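Local coordinates for KLLA0E08119p (PDB 3VA7), which probably uses ATP, hydrogencarbonate and biotin to carboxylate urea to urea-1-carboxylate, as the urea carboxylase part of a larger bifunctional enzyme, at residues I250-R255 with M331-D336; V324-T329 with L335-W340; N372-F377 with F471-C476; F857-C862 with V1000-R1005; N977-A982 with V1025-M1030. All coordinates share one frame; numbering follows the deposited sequence.

Interaction 1 of 5, residues I250-R255 with M331-D336; sequences IAIGER and MVTGLD
Ile-252 of strand 249-261 meets Thr-333 and Leu-335 at the end of helix 326-333. From CB the side chain forks. CG1 is anti to the carbonyl carbon (chi1 -64°), and CG2 is anti to the backbone N. Ile-252 CG2 comes 4.1 Å from Leu-335 CD1 and 4.5 Å from Thr-333 CG2. The longer branch runs through CG1 to its tip, where Ile-252 CD1 meets Leu-335 CD1 at 3.9 Å. One methyl of Leu-335 thus touches both branches, and the two side chains meet at a slant. The backbone carbonyl Ile-252 O lies 4.1 Å from Thr-333 CG2. Thr-333 turns that methyl to the strand, while its OG1 bonds back to Thr-329 O in the helix. Thr-333 OG1 also takes a weak bond from Leu-335 N (3.3 Å). Gly-334, with positive phi, ends the helix and lets Leu-335 turn toward the strand. The contact packs a helix end against an antiparallel sheet, within the ATP-grasp region of the biotin carboxylase domain.

Interaction 2 of 5, residues V324-T329 with L335-W340; sequences VEHPIT and LDLVEW
Asp-336 OD2 is gripped twice at the head of helix 337-345, just before the Leu-337 that meets His-326 and Thr-329. Glu-339 N bonds to Asp-336 OD2 at 3.1 Å (N-H...O angle 154°), coming from well above the carboxylate plane. This bond makes Asp-336 the N-cap of the helix. The same carboxylate is tied to helix 40-53, with OD2 in a salt bridge to Arg-45 and OD1 held by Arg-52 and Thr-49. The capped turn sets Leu-337 toward helix 326-333. Leu-337 CD1 does the touching: it lies 4.0 Å from His-326 CB and 4.4 Å from Thr-329 CG2. The same methyl sits at the edge of the imidazole, near the ring plane. Pro-327 CD covers one face of the ring, near the rim. His-326 CG sits between its backbone N and carbonyl carbon (chi1 79°), and CB, not the ring face, meets the leucine. The polar end of the ring turns elsewhere, ND1 bonding to Gln-323 O. Two consecutive helices joined by a short turn pack here through one leucine methyl, within the ATP-binding region of the biotin carboxylase part.

Interaction 3 of 5, residues N372-F377 with F471-C476; sequences NPVKDF and FDYKPC
Val-374 and Pro-373 press on Pro-475 and Tyr-473 in the close part of this contact between two irregular segments. Val-374 CG2 meets Pro-475 CG at 3.7 Å. Pro-373 CB lies 3.7 Å from Tyr-473 CE2, approaching the ring obliquely. Val-374 CG2 also reaches Tyr-473 CE2, at 4.2 Å. Pro-475 CD lies over one face of the Tyr-473 ring, near its rim. Tyr-473 CG is anti to the backbone N (chi1 173°), which carries the ring across to the other segment. An Asx turn shapes that side: Val-374 N bonds to Asn-372 OD1 at 3.0 Å. The solvent side is looser. There the exposed Asp-472 and Lys-474 form a weak salt bridge within their own segment (Asp-472 OD1 to Lys-474 NZ, 3.3 Å). Helix 446-454 flanks the contact: Tyr-448 meets the rings of Tyr-473 and Phe-377 edge-to-face, and Asp-447 bonds Tyr-473 OH. Strand 626-628 supplies Val-626 against Val-374 and Phe-628 against Pro-475.

Interaction 4 of 5, residues F857-C862 with V1000-R1005; sequences FDLNIC and VPLDPR
With chi1 at 162°, Phe-857 swings its ring away from its own N and toward Val-1000, whose CG1 lies between its own N and carbonyl carbon (chi1 66°). These torsions bring the phenyl ring and the valine methyl together from opposite directions. The contact joins the start of helix 859-875 to the end of strand 997-1001, in the C and D subdomains of the carboxyltransferase domain. Val-1000 CG1 reaches Phe-857 CZ at 3.9 Å and CE1 at 4.1 Å. It comes at the ring obliquely. Leu-859 N lies over one ring face, near the rim, so the helix start backs the phenyl group. Two residues further on, Leu-859 CD1 meets Leu-1002 CD2 at 4.2 Å. The two pairs bury an apolar seam, which Leu-987 and Met-985 of strand 984-989 extend. Asp-858 fixes the helix start as its N-cap: OD2 accepts from Asn-860 N at 2.9 Å, from above the carboxylate plane. Glu-718 holds Phe-857 N. Past Leu-1002 the other segment folds on itself. Asp-1003 OD2 takes Arg-1005 N at 3.0 Å, an Asx turn, on its anti side and tilted out of the carboxylate plane. The arginine then grips the carboxylate side-on in a salt bridge. Arg-1005 NH2 reaches Asp-1003 OD1 at 3.2 Å. Arg-1005 NE lies 2.9 Å from Asp-1003 OD2, which offers its syn lone pair and sits nearly in the guanidinium plane.

Interaction 5 of 5, residues N977-A982 with V1025-M1030; sequences NMLYSA and VGIGGM
Ile-1027 CD1 is touched by two residues at the end of helix 972-979. Leu-979 CD2 lies 3.9 Å and Met-978 CE 4.0 Å from Ile-1027 CD1. Met-978 CE and Ile-1027 CD1 meet end to end. Leu-979 runs alongside Ile-1027, pointing the other way. Met-978 gets there by a bent chain: CG sits between the backbone N and carbonyl carbon (chi1 89°), and chi2 bends again (81°). The next shell is Val-1047 of strand 1045-1049, whose side chain touches both Leu-979 and Ile-1027. Val-1025 and Ile-1027 turn their side chains to the helix, with Gly-1026 between them. Backbone bonds hold strand 1024-1028 in the mixed sheet: Ile-1027 pairs with Gln-1045, and Gly-1026 with Cys-1033, a residue of the urea pocket. On the helix side the chain is closed off by polar bonds. Met-978 O accepts from Ser-981 N at 2.9 Å and from Ala-982 N at 2.8 Å. Ser-981 OG gives a bond of 2.9 Å to Asn-977 O, from above the carbonyl plane. These bonds fix the helix end that carries Met-978 and Leu-979. The side chain of Ile-1027 is about 10 Å from the bound urea. The contact itself is buried and wholly between hydrocarbon and thioether methyls, so it rests on dispersion and exclusion of water.

Interactions 1 and 2 lie about 7 Å apart between centres and share Leu-335 and Asp-336. They also touch through Arg-255 NH1 and Thr-329 OG1, 2.8 Å apart in a probable hydrogen bond. Interaction 3 is in the same biotin carboxylation range, its centre about 31 Å from that of interaction 2. Interactions 4 and 5 belong to the carboxyltransferase part, about 14 Å apart between centres. Both reach one mixed sheet. Met-1030 joins them, its CE 3.5 Å from both Phe-857 CB and Val-1000 CG2. The side chain of Val-1000 is about 13 Å from the bound urea. The side chain of Ile-1027 is about 13 Å from the bound BTI, the biotin ligand. The centres of interactions 1 and 4 are about 70 Å apart.

Interaction 1 of 5, residues I250-R255 with M331-D336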
# COMPACT_ATOMS: atom_id res chain seq x y z
N ILE A 250 48.26 -16.47 -3.99
CA ILE A 250 48.55 -15.04 -4.26
C ILE A 250 47.71 -14.12 -3.38
O ILE A 250 46.53 -14.42 -3.11
CB ILE A 250 48.41 -14.73 -5.76
CG1 ILE A 250 48.58 -13.25 -6.04
CG2 ILE A 250 47.05 -15.21 -6.29
CD1 ILE A 250 48.97 -13.02 -7.50
N ALA A 251 48.32 -13.06 -2.82
CA ALA A 251 47.57 -12.17 -1.92
C ALA A 251 47.07 -11.02 -2.77
O ALA A 251 47.85 -10.34 -3.49
CB ALA A 251 48.39 -11.71 -0.77
N ILE A 252 45.76 -10.82 -2.75
CA ILE A 252 45.15 -9.92 -3.70
C ILE A 252 45.03 -8.53 -3.08
O ILE A 252 45.14 -7.54 -3.80
CB ILE A 252 43.83 -10.54 -4.27
CG1 ILE A 252 44.20 -11.83 -5.03
CG2 ILE A 252 43.04 -9.57 -5.12
CD1 ILE A 252 43.38 -12.16 -6.29
N GLY A 253 44.92 -8.47 -1.75
CA GLY A 253 44.86 -7.22 -1.01
C GLY A 253 44.32 -7.45 0.40
O GLY A 253 43.99 -8.59 0.79
N GLU A 254 44.23 -6.37 1.18
CA GLU A 254 43.71 -6.47 2.53
C GLU A 254 42.52 -5.55 2.72
O GLU A 254 42.39 -4.50 2.06
CB GLU A 254 44.78 -6.16 3.59
CG GLU A 254 44.92 -4.68 3.94
CD GLU A 254 45.55 -3.88 2.82
OE1 GLU A 254 45.92 -4.46 1.75
OE2 GLU A 254 45.69 -2.65 3.00
N ARG A 255 41.67 -5.94 3.65
CA ARG A 255 40.47 -5.20 3.91
C ARG A 255 40.45 -5.06 5.40
O ARG A 255 40.86 -5.97 6.12
CB ARG A 255 39.23 -5.96 3.44
CG ARG A 255 39.25 -6.27 1.97
CD ARG A 255 38.02 -7.03 1.48
NE ARG A 255 37.93 -8.41 1.95
CZ ARG A 255 38.03 -9.48 1.17
NH1 ARG A 255 38.23 -9.36 -0.16
NH2 ARG A 255 37.93 -10.69 1.71
N MET A 331 37.03 -3.47 -6.63
CA MET A 331 36.95 -2.13 -7.13
C MET A 331 38.39 -1.72 -7.27
O MET A 331 38.78 -1.15 -8.32
CB MET A 331 36.21 -1.17 -6.16
CG MET A 331 34.71 -1.36 -6.08
SD MET A 331 33.82 -0.59 -7.45
CE MET A 331 33.70 -2.11 -8.42
N VAL A 332 39.20 -1.96 -6.24
CA VAL A 332 40.57 -1.42 -6.28
C VAL A 332 41.57 -2.14 -7.23
O VAL A 332 42.60 -1.58 -7.58
CB VAL A 332 41.16 -1.18 -4.91
CG1 VAL A 332 40.18 -0.38 -4.11
CG2 VAL A 332 41.49 -2.49 -4.23
N THR A 333 41.21 -3.34 -7.71
CA THR A 333 42.12 -4.15 -8.54
C THR A 333 41.56 -4.34 -9.97
O THR A 333 42.31 -4.54 -10.92
CB THR A 333 42.36 -5.51 -7.84
OG1 THR A 333 41.15 -6.26 -7.77
CG2 THR A 333 42.84 -5.30 -6.39
N GLY A 334 40.23 -4.23 -10.12
CA GLY A 334 39.54 -4.43 -11.39
C GLY A 334 39.40 -5.91 -11.69
O GLY A 334 39.15 -6.28 -12.84
N LEU A 335 39.62 -6.77 -10.69
CA LEU A 335 39.49 -8.21 -10.89
C LEU A 335 38.08 -8.65 -10.63
O LEU A 335 37.41 -8.14 -9.76
CB LEU A 335 40.41 -8.99 -9.95
CG LEU A 335 41.92 -8.76 -10.17
CD1 LEU A 335 42.69 -9.67 -9.23
CD2 LEU A 335 42.34 -8.93 -11.61
N ASP A 336 37.61 -9.61 -11.40
CA ASP A 336 36.37 -10.23 -11.07
C ASP A 336 36.78 -11.56 -10.37
O ASP A 336 37.17 -12.54 -11.03
CB ASP A 336 35.55 -10.43 -12.34
CG ASP A 336 34.26 -11.20 -12.11
OD1 ASP A 336 33.40 -11.15 -13.03
OD2 ASP A 336 34.09 -11.89 -11.05

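Interaction 2 of 5, residues V324-T329 with L335-W340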
# COMPACT_ATOMS: atom_id res chain seq x y z
N VAL A 324 31.38 -11.96 1.82
CA VAL A 324 30.44 -10.88 1.54
C VAL A 324 31.15 -9.57 1.07
O VAL A 324 30.82 -9.05 0.02
CB VAL A 324 29.44 -10.60 2.70
CG1 VAL A 324 28.44 -9.44 2.30
CG2 VAL A 324 28.64 -11.90 3.16
N GLU A 325 32.18 -9.12 1.78
CA GLU A 325 32.89 -7.87 1.42
C GLU A 325 33.79 -7.89 0.22
O GLU A 325 34.49 -6.88 -0.03
CB GLU A 325 33.70 -7.29 2.61
CG GLU A 325 34.70 -8.24 3.21
CD GLU A 325 34.12 -9.12 4.33
OE1 GLU A 325 32.92 -9.49 4.28
OE2 GLU A 325 34.87 -9.44 5.29
N HIS A 326 33.84 -9.01 -0.51
CA HIS A 326 34.79 -9.15 -1.64
C HIS A 326 34.70 -8.03 -2.68
O HIS A 326 35.70 -7.76 -3.37
CB HIS A 326 34.63 -10.53 -2.35
CG HIS A 326 33.47 -10.59 -3.29
ND1 HIS A 326 32.17 -10.81 -2.85
CD2 HIS A 326 33.39 -10.44 -4.64
CE1 HIS A 326 31.35 -10.78 -3.89
NE2 HIS A 326 32.06 -10.56 -4.99
N PRO A 327 33.54 -7.40 -2.85
CA PRO A 327 33.53 -6.35 -3.90
C PRO A 327 34.45 -5.16 -3.69
O PRO A 327 34.85 -4.57 -4.68
CB PRO A 327 32.08 -5.87 -3.92
CG PRO A 327 31.24 -7.05 -3.34
CD PRO A 327 32.18 -7.67 -2.32
N ILE A 328 34.84 -4.82 -2.47
CA ILE A 328 35.73 -3.64 -2.38
C ILE A 328 37.11 -3.92 -3.01
O ILE A 328 37.69 -3.06 -3.74
CB ILE A 328 35.84 -3.05 -0.97
CG1 ILE A 328 36.39 -4.05 0.03
CG2 ILE A 328 34.49 -2.54 -0.52
CD1 ILE A 328 36.69 -3.44 1.34
N THR A 329 37.59 -5.14 -2.77
CA THR A 329 38.79 -5.67 -3.41
C THR A 329 38.68 -5.59 -4.94
O THR A 329 39.64 -5.18 -5.65
CB THR A 329 39.04 -7.14 -2.92
OG1 THR A 329 39.20 -7.14 -1.49
CG2 THR A 329 40.26 -7.73 -3.52
N LEU A 335 39.62 -6.77 -10.69
CA LEU A 335 39.49 -8.21 -10.89
C LEU A 335 38.08 -8.65 -10.63
O LEU A 335 37.41 -8.14 -9.76
CB LEU A 335 40.41 -8.99 -9.95
CG LEU A 335 41.92 -8.76 -10.17
CD1 LEU A 335 42.69 -9.67 -9.23
CD2 LEU A 335 42.34 -8.93 -11.61
N ASP A 336 37.61 -9.61 -11.40
CA ASP A 336 36.37 -10.23 -11.07
C ASP A 336 36.78 -11.56 -10.37
O ASP A 336 37.17 -12.54 -11.03
CB ASP A 336 35.55 -10.43 -12.34
CG ASP A 336 34.26 -11.20 -12.11
OD1 ASP A 336 33.40 -11.15 -13.03
OD2 ASP A 336 34.09 -11.89 -11.05
N LEU A 337 36.65 -11.57 -9.04
CA LEU A 337 37.01 -12.73 -8.21
C LEU A 337 36.22 -14.03 -8.51
O LEU A 337 36.81 -15.09 -8.61
CB LEU A 337 36.91 -12.36 -6.74
CG LEU A 337 37.91 -11.28 -6.31
CD1 LEU A 337 37.70 -11.12 -4.82
CD2 LEU A 337 39.45 -11.61 -6.67
N VAL A 338 34.91 -13.94 -8.67
CA VAL A 338 34.11 -15.08 -9.20
C VAL A 338 34.69 -15.62 -10.50
O VAL A 338 34.74 -16.81 -10.69
CB VAL A 338 32.58 -14.76 -9.30
CG1 VAL A 338 31.79 -15.82 -10.15
CG2 VAL A 338 31.96 -14.60 -7.92
N GLU A 339 35.12 -14.75 -11.41
CA GLU A 339 35.65 -15.24 -12.71
C GLU A 339 36.88 -16.11 -12.43
O GLU A 339 36.96 -17.25 -12.89
CB GLU A 339 36.06 -14.09 -13.63
CG GLU A 339 36.67 -14.59 -14.96
CD GLU A 339 37.11 -13.48 -15.91
OE1 GLU A 339 37.77 -13.79 -16.93
OE2 GLU A 339 36.84 -12.30 -15.62
N TRP A 340 37.83 -15.54 -11.67
CA TRP A 340 38.99 -16.24 -11.18
C TRP A 340 38.64 -17.58 -10.54
O TRP A 340 39.16 -18.60 -10.93
CB TRP A 340 39.74 -15.36 -10.22
CG TRP A 340 40.70 -14.48 -10.88
CD1 TRP A 340 40.46 -13.58 -11.91
CD2 TRP A 340 42.11 -14.40 -10.61
NE1 TRP A 340 41.64 -12.96 -12.30
CE2 TRP A 340 42.66 -13.42 -11.50
CE3 TRP A 340 42.96 -15.05 -9.69
CZ2 TRP A 340 44.03 -13.09 -11.49
CZ3 TRP A 340 44.30 -14.72 -9.66
CH2 TRP A 340 44.83 -13.75 -10.56

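Interaction 3 of 5, residues N372-F377 with F471-C476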
# COMPACT_ATOMS: atom_id res chain seq x y z
N ASN A 372 15.68 -3.11 12.18
CA ASN A 372 15.40 -1.90 12.96
C ASN A 372 16.48 -1.50 13.98
O ASN A 372 16.57 -2.07 15.07
CB ASN A 372 14.02 -2.04 13.61
CG ASN A 372 13.55 -0.76 14.19
OD1 ASN A 372 14.26 0.23 14.16
ND2 ASN A 372 12.35 -0.74 14.72
N PRO A 373 17.33 -0.52 13.65
CA PRO A 373 18.34 -0.11 14.66
C PRO A 373 17.79 0.40 16.01
O PRO A 373 18.48 0.27 17.04
CB PRO A 373 19.10 0.97 13.94
CG PRO A 373 19.08 0.51 12.53
CD PRO A 373 17.67 0.00 12.32
N VAL A 374 16.57 0.93 16.00
CA VAL A 374 15.93 1.50 17.20
C VAL A 374 15.36 0.41 18.13
O VAL A 374 15.32 0.59 19.36
CB VAL A 374 14.82 2.51 16.82
CG1 VAL A 374 14.02 2.95 18.04
CG2 VAL A 374 15.41 3.72 16.08
N LYS A 375 14.92 -0.70 17.55
CA LYS A 375 14.49 -1.84 18.36
C LYS A 375 15.43 -3.05 18.24
O LYS A 375 14.99 -4.15 17.87
CB LYS A 375 13.03 -2.23 18.06
CG LYS A 375 11.94 -1.11 18.33
CD LYS A 375 12.17 -0.31 19.66
CE LYS A 375 11.47 -0.96 20.87
NZ LYS A 375 10.05 -1.32 20.50
N ASP A 376 16.71 -2.87 18.54
CA ASP A 376 17.62 -4.01 18.72
C ASP A 376 17.99 -4.78 17.43
O ASP A 376 18.33 -5.98 17.48
CB ASP A 376 17.02 -5.03 19.74
CG ASP A 376 17.00 -4.50 21.17
OD1 ASP A 376 18.09 -4.26 21.74
OD2 ASP A 376 15.90 -4.34 21.73
N PHE A 377 17.91 -4.11 16.29
CA PHE A 377 18.27 -4.74 15.02
C PHE A 377 17.44 -6.00 14.75
O PHE A 377 17.91 -7.02 14.24
CB PHE A 377 19.78 -4.98 14.96
CG PHE A 377 20.57 -3.74 15.23
CD1 PHE A 377 20.87 -3.36 16.55
CD2 PHE A 377 20.98 -2.92 14.17
CE1 PHE A 377 21.58 -2.20 16.82
CE2 PHE A 377 21.69 -1.76 14.41
CZ PHE A 377 22.00 -1.39 15.76
N PHE A 471 28.32 2.86 20.14
CA PHE A 471 28.15 3.95 19.21
C PHE A 471 26.86 4.68 19.54
O PHE A 471 25.78 4.05 19.69
CB PHE A 471 28.15 3.44 17.77
CG PHE A 471 27.98 4.53 16.75
CD1 PHE A 471 29.07 5.29 16.34
CD2 PHE A 471 26.73 4.79 16.20
CE1 PHE A 471 28.92 6.29 15.40
CE2 PHE A 471 26.57 5.79 15.26
CZ PHE A 471 27.68 6.56 14.86
N ASP A 472 26.99 6.00 19.67
CA ASP A 472 25.83 6.82 20.03
C ASP A 472 24.94 7.03 18.80
O ASP A 472 25.22 7.92 17.96
CB ASP A 472 26.22 8.15 20.69
CG ASP A 472 25.16 8.65 21.69
OD1 ASP A 472 25.25 9.82 22.14
OD2 ASP A 472 24.23 7.85 22.02
N TYR A 473 23.89 6.19 18.69
CA TYR A 473 22.94 6.34 17.59
C TYR A 473 21.61 6.96 18.03
O TYR A 473 20.84 6.32 18.79
CB TYR A 473 22.70 5.01 16.81
CG TYR A 473 21.59 5.14 15.78
CD1 TYR A 473 21.68 6.04 14.73
CD2 TYR A 473 20.43 4.37 15.88
CE1 TYR A 473 20.64 6.17 13.80
CE2 TYR A 473 19.40 4.49 14.95
CZ TYR A 473 19.50 5.40 13.92
OH TYR A 473 18.47 5.53 13.00
N LYS A 474 21.36 8.18 17.53
CA LYS A 474 20.06 8.88 17.74
C LYS A 474 19.31 9.25 16.45
O LYS A 474 19.74 10.15 15.71
CB LYS A 474 20.16 10.09 18.71
CG LYS A 474 21.23 11.18 18.37
CD LYS A 474 22.60 10.88 19.04
CE LYS A 474 23.57 12.09 19.04
NZ LYS A 474 24.99 11.65 19.36
N PRO A 475 18.19 8.55 16.19
CA PRO A 475 17.25 8.82 15.11
C PRO A 475 16.58 10.17 15.26
O PRO A 475 15.98 10.46 16.32
CB PRO A 475 16.19 7.72 15.27
CG PRO A 475 16.34 7.25 16.64
CD PRO A 475 17.78 7.39 16.99
N CYS A 476 16.67 10.99 14.22
CA CYS A 476 15.91 12.23 14.22
C CYS A 476 14.44 11.90 13.90
O CYS A 476 13.99 12.03 12.75
CB CYS A 476 16.52 13.23 13.24
SG CYS A 476 15.55 14.78 13.14

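Interaction 4 of 5, residues F857-C862 with V1000-R1005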
# COMPACT_ATOMS: atom_id res chain seq x y z
N PHE A 857 -29.32 3.61 -21.12
CA PHE A 857 -28.00 3.46 -21.60
C PHE A 857 -28.12 3.51 -23.10
O PHE A 857 -29.14 3.07 -23.67
CB PHE A 857 -27.37 2.15 -21.15
CG PHE A 857 -26.20 1.78 -21.96
CD1 PHE A 857 -24.96 2.35 -21.71
CD2 PHE A 857 -26.33 0.88 -23.03
CE1 PHE A 857 -23.86 2.01 -22.47
CE2 PHE A 857 -25.22 0.55 -23.84
CZ PHE A 857 -23.98 1.12 -23.57
N ASP A 858 -27.05 4.03 -23.72
CA ASP A 858 -26.88 4.19 -25.14
C ASP A 858 -25.38 4.39 -25.34
O ASP A 858 -24.83 5.39 -24.87
CB ASP A 858 -27.69 5.41 -25.61
CG ASP A 858 -27.53 5.70 -27.10
OD1 ASP A 858 -28.38 6.43 -27.67
OD2 ASP A 858 -26.53 5.24 -27.68
N LEU A 859 -24.69 3.46 -25.99
CA LEU A 859 -23.26 3.61 -26.26
C LEU A 859 -22.85 4.96 -26.86
O LEU A 859 -21.75 5.44 -26.54
CB LEU A 859 -22.77 2.54 -27.22
CG LEU A 859 -21.79 1.45 -26.76
CD1 LEU A 859 -21.34 0.67 -27.97
CD2 LEU A 859 -20.62 2.01 -26.03
N ASN A 860 -23.68 5.55 -27.72
CA ASN A 860 -23.30 6.81 -28.36
C ASN A 860 -22.99 7.93 -27.36
O ASN A 860 -21.97 8.66 -27.50
CB ASN A 860 -24.36 7.25 -29.36
CG ASN A 860 -24.22 6.52 -30.69
OD1 ASN A 860 -23.11 6.29 -31.21
ND2 ASN A 860 -25.35 6.12 -31.24
N ILE A 861 -23.86 8.06 -26.37
CA ILE A 861 -23.65 8.94 -25.25
C ILE A 861 -22.26 8.77 -24.56
O ILE A 861 -21.67 9.74 -24.05
CB ILE A 861 -24.87 8.80 -24.32
CG1 ILE A 861 -26.05 9.56 -24.93
CG2 ILE A 861 -24.55 9.24 -22.94
CD1 ILE A 861 -27.41 9.40 -24.16
N CYS A 862 -21.70 7.59 -24.58
CA CYS A 862 -20.39 7.39 -23.99
C CYS A 862 -19.37 8.05 -24.86
O CYS A 862 -18.41 8.63 -24.36
CB CYS A 862 -20.01 5.87 -23.84
SG CYS A 862 -21.25 4.96 -22.89
N VAL A 1000 -20.45 -2.91 -19.27
CA VAL A 1000 -21.78 -3.30 -19.75
C VAL A 1000 -21.65 -4.28 -20.90
O VAL A 1000 -20.78 -4.12 -21.76
CB VAL A 1000 -22.58 -2.09 -20.24
CG1 VAL A 1000 -21.95 -1.47 -21.47
CG2 VAL A 1000 -24.03 -2.49 -20.48
N PRO A 1001 -22.46 -5.34 -20.89
CA PRO A 1001 -22.18 -6.28 -21.96
C PRO A 1001 -22.47 -5.62 -23.32
O PRO A 1001 -23.38 -4.79 -23.43
CB PRO A 1001 -23.14 -7.44 -21.67
CG PRO A 1001 -23.44 -7.32 -20.26
CD PRO A 1001 -23.48 -5.86 -19.96
N LEU A 1002 -21.66 -5.94 -24.32
CA LEU A 1002 -21.80 -5.36 -25.67
C LEU A 1002 -22.96 -6.03 -26.37
O LEU A 1002 -23.60 -5.42 -27.23
CB LEU A 1002 -20.49 -5.50 -26.47
CG LEU A 1002 -19.44 -4.44 -26.05
CD1 LEU A 1002 -18.05 -4.75 -26.56
CD2 LEU A 1002 -19.87 -3.03 -26.50
N ASP A 1003 -23.28 -7.25 -25.93
CA ASP A 1003 -24.46 -7.97 -26.40
C ASP A 1003 -25.68 -7.60 -25.55
O ASP A 1003 -25.68 -7.86 -24.36
CB ASP A 1003 -24.19 -9.49 -26.37
CG ASP A 1003 -25.24 -10.30 -27.16
OD1 ASP A 1003 -24.83 -11.39 -27.68
OD2 ASP A 1003 -26.44 -9.89 -27.25
N PRO A 1004 -26.71 -6.98 -26.15
CA PRO A 1004 -27.88 -6.56 -25.37
C PRO A 1004 -28.63 -7.71 -24.70
O PRO A 1004 -29.32 -7.49 -23.66
CB PRO A 1004 -28.76 -5.85 -26.40
CG PRO A 1004 -27.75 -5.29 -27.37
CD PRO A 1004 -26.80 -6.46 -27.53
N ARG A 1005 -28.51 -8.91 -25.27
CA ARG A 1005 -29.09 -10.14 -24.67
C ARG A 1005 -28.26 -10.59 -23.47
O ARG A 1005 -28.50 -11.67 -22.93
CB ARG A 1005 -29.13 -11.30 -25.71
CG ARG A 1005 -29.74 -10.89 -27.04
CD ARG A 1005 -29.41 -11.81 -28.21
NE ARG A 1005 -28.06 -11.70 -28.75
CZ ARG A 1005 -27.66 -12.30 -29.89
NH1 ARG A 1005 -28.53 -13.05 -30.59
NH2 ARG A 1005 -26.41 -12.18 -30.33

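Interaction 5 of 5, residues N977-A982 with V1025-M1030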
# COMPACT_ATOMS: atom_id res chain seq x y z
N ASN A 977 -22.89 -18.85 -17.73
CA ASN A 977 -22.53 -18.84 -19.13
C ASN A 977 -22.34 -17.46 -19.68
O ASN A 977 -21.44 -17.25 -20.51
CB ASN A 977 -23.58 -19.53 -20.01
CG ASN A 977 -23.62 -21.04 -19.84
OD1 ASN A 977 -22.62 -21.69 -19.43
ND2 ASN A 977 -24.80 -21.63 -20.17
N MET A 978 -23.18 -16.50 -19.26
CA MET A 978 -23.01 -15.18 -19.82
C MET A 978 -21.75 -14.54 -19.29
O MET A 978 -21.02 -13.94 -20.07
CB MET A 978 -24.22 -14.29 -19.75
CG MET A 978 -24.35 -13.51 -18.57
SD MET A 978 -23.36 -12.00 -18.49
CE MET A 978 -24.18 -11.34 -17.04
N LEU A 979 -21.44 -14.75 -18.01
CA LEU A 979 -20.19 -14.22 -17.52
C LEU A 979 -18.98 -14.68 -18.32
O LEU A 979 -17.96 -13.94 -18.43
CB LEU A 979 -20.02 -14.57 -16.06
CG LEU A 979 -21.07 -13.88 -15.20
CD1 LEU A 979 -21.23 -14.67 -13.96
CD2 LEU A 979 -20.56 -12.46 -14.91
N TYR A 980 -19.07 -15.86 -18.92
CA TYR A 980 -17.94 -16.38 -19.69
C TYR A 980 -18.13 -16.21 -21.20
O TYR A 980 -17.34 -16.72 -21.98
CB TYR A 980 -17.69 -17.87 -19.36
CG TYR A 980 -17.22 -18.13 -17.96
CD1 TYR A 980 -16.04 -17.58 -17.51
CD2 TYR A 980 -17.95 -18.94 -17.10
CE1 TYR A 980 -15.57 -17.84 -16.26
CE2 TYR A 980 -17.48 -19.21 -15.83
CZ TYR A 980 -16.27 -18.66 -15.40
OH TYR A 980 -15.73 -18.88 -14.11
N SER A 981 -19.18 -15.54 -21.63
CA SER A 981 -19.25 -15.23 -23.08
C SER A 981 -19.47 -13.74 -23.43
O SER A 981 -19.37 -13.35 -24.56
CB SER A 981 -20.25 -16.15 -23.81
OG SER A 981 -21.48 -16.11 -23.17
N ALA A 982 -19.79 -12.93 -22.43
CA ALA A 982 -20.11 -11.53 -22.63
C ALA A 982 -18.82 -10.74 -22.94
O ALA A 982 -17.70 -11.17 -22.63
CB ALA A 982 -20.84 -10.96 -21.40
N VAL A 1025 -16.11 -10.18 -8.62
CA VAL A 1025 -16.81 -9.64 -9.74
C VAL A 1025 -18.28 -9.46 -9.40
O VAL A 1025 -18.92 -10.39 -8.79
CB VAL A 1025 -16.66 -10.58 -10.93
CG1 VAL A 1025 -17.63 -10.25 -12.09
CG2 VAL A 1025 -15.16 -10.59 -11.40
N GLY A 1026 -18.83 -8.29 -9.75
CA GLY A 1026 -20.20 -8.04 -9.44
C GLY A 1026 -21.12 -7.72 -10.61
O GLY A 1026 -20.65 -7.38 -11.73
N ILE A 1027 -22.43 -7.82 -10.34
CA ILE A 1027 -23.44 -7.46 -11.31
C ILE A 1027 -24.44 -6.63 -10.60
O ILE A 1027 -25.05 -7.05 -9.62
CB ILE A 1027 -24.08 -8.67 -12.04
CG1 ILE A 1027 -23.00 -9.57 -12.65
CG2 ILE A 1027 -25.05 -8.23 -13.13
CD1 ILE A 1027 -22.56 -9.18 -14.07
N GLY A 1028 -24.59 -5.40 -11.10
CA GLY A 1028 -25.48 -4.40 -10.50
C GLY A 1028 -26.42 -3.94 -11.56
O GLY A 1028 -26.01 -3.20 -12.51
N GLY A 1029 -27.68 -4.36 -11.43
CA GLY A 1029 -28.63 -4.20 -12.54
C GLY A 1029 -28.00 -4.88 -13.74
O GLY A 1029 -27.62 -6.05 -13.66
N MET A 1030 -27.82 -4.16 -14.84
CA MET A 1030 -27.14 -4.79 -16.00
C MET A 1030 -25.61 -4.59 -16.06
O MET A 1030 -24.96 -5.09 -16.99
CB MET A 1030 -27.76 -4.34 -17.29
CG MET A 1030 -27.10 -3.16 -17.93
SD MET A 1030 -28.27 -2.30 -19.01
CE MET A 1030 -27.21 -1.12 -19.85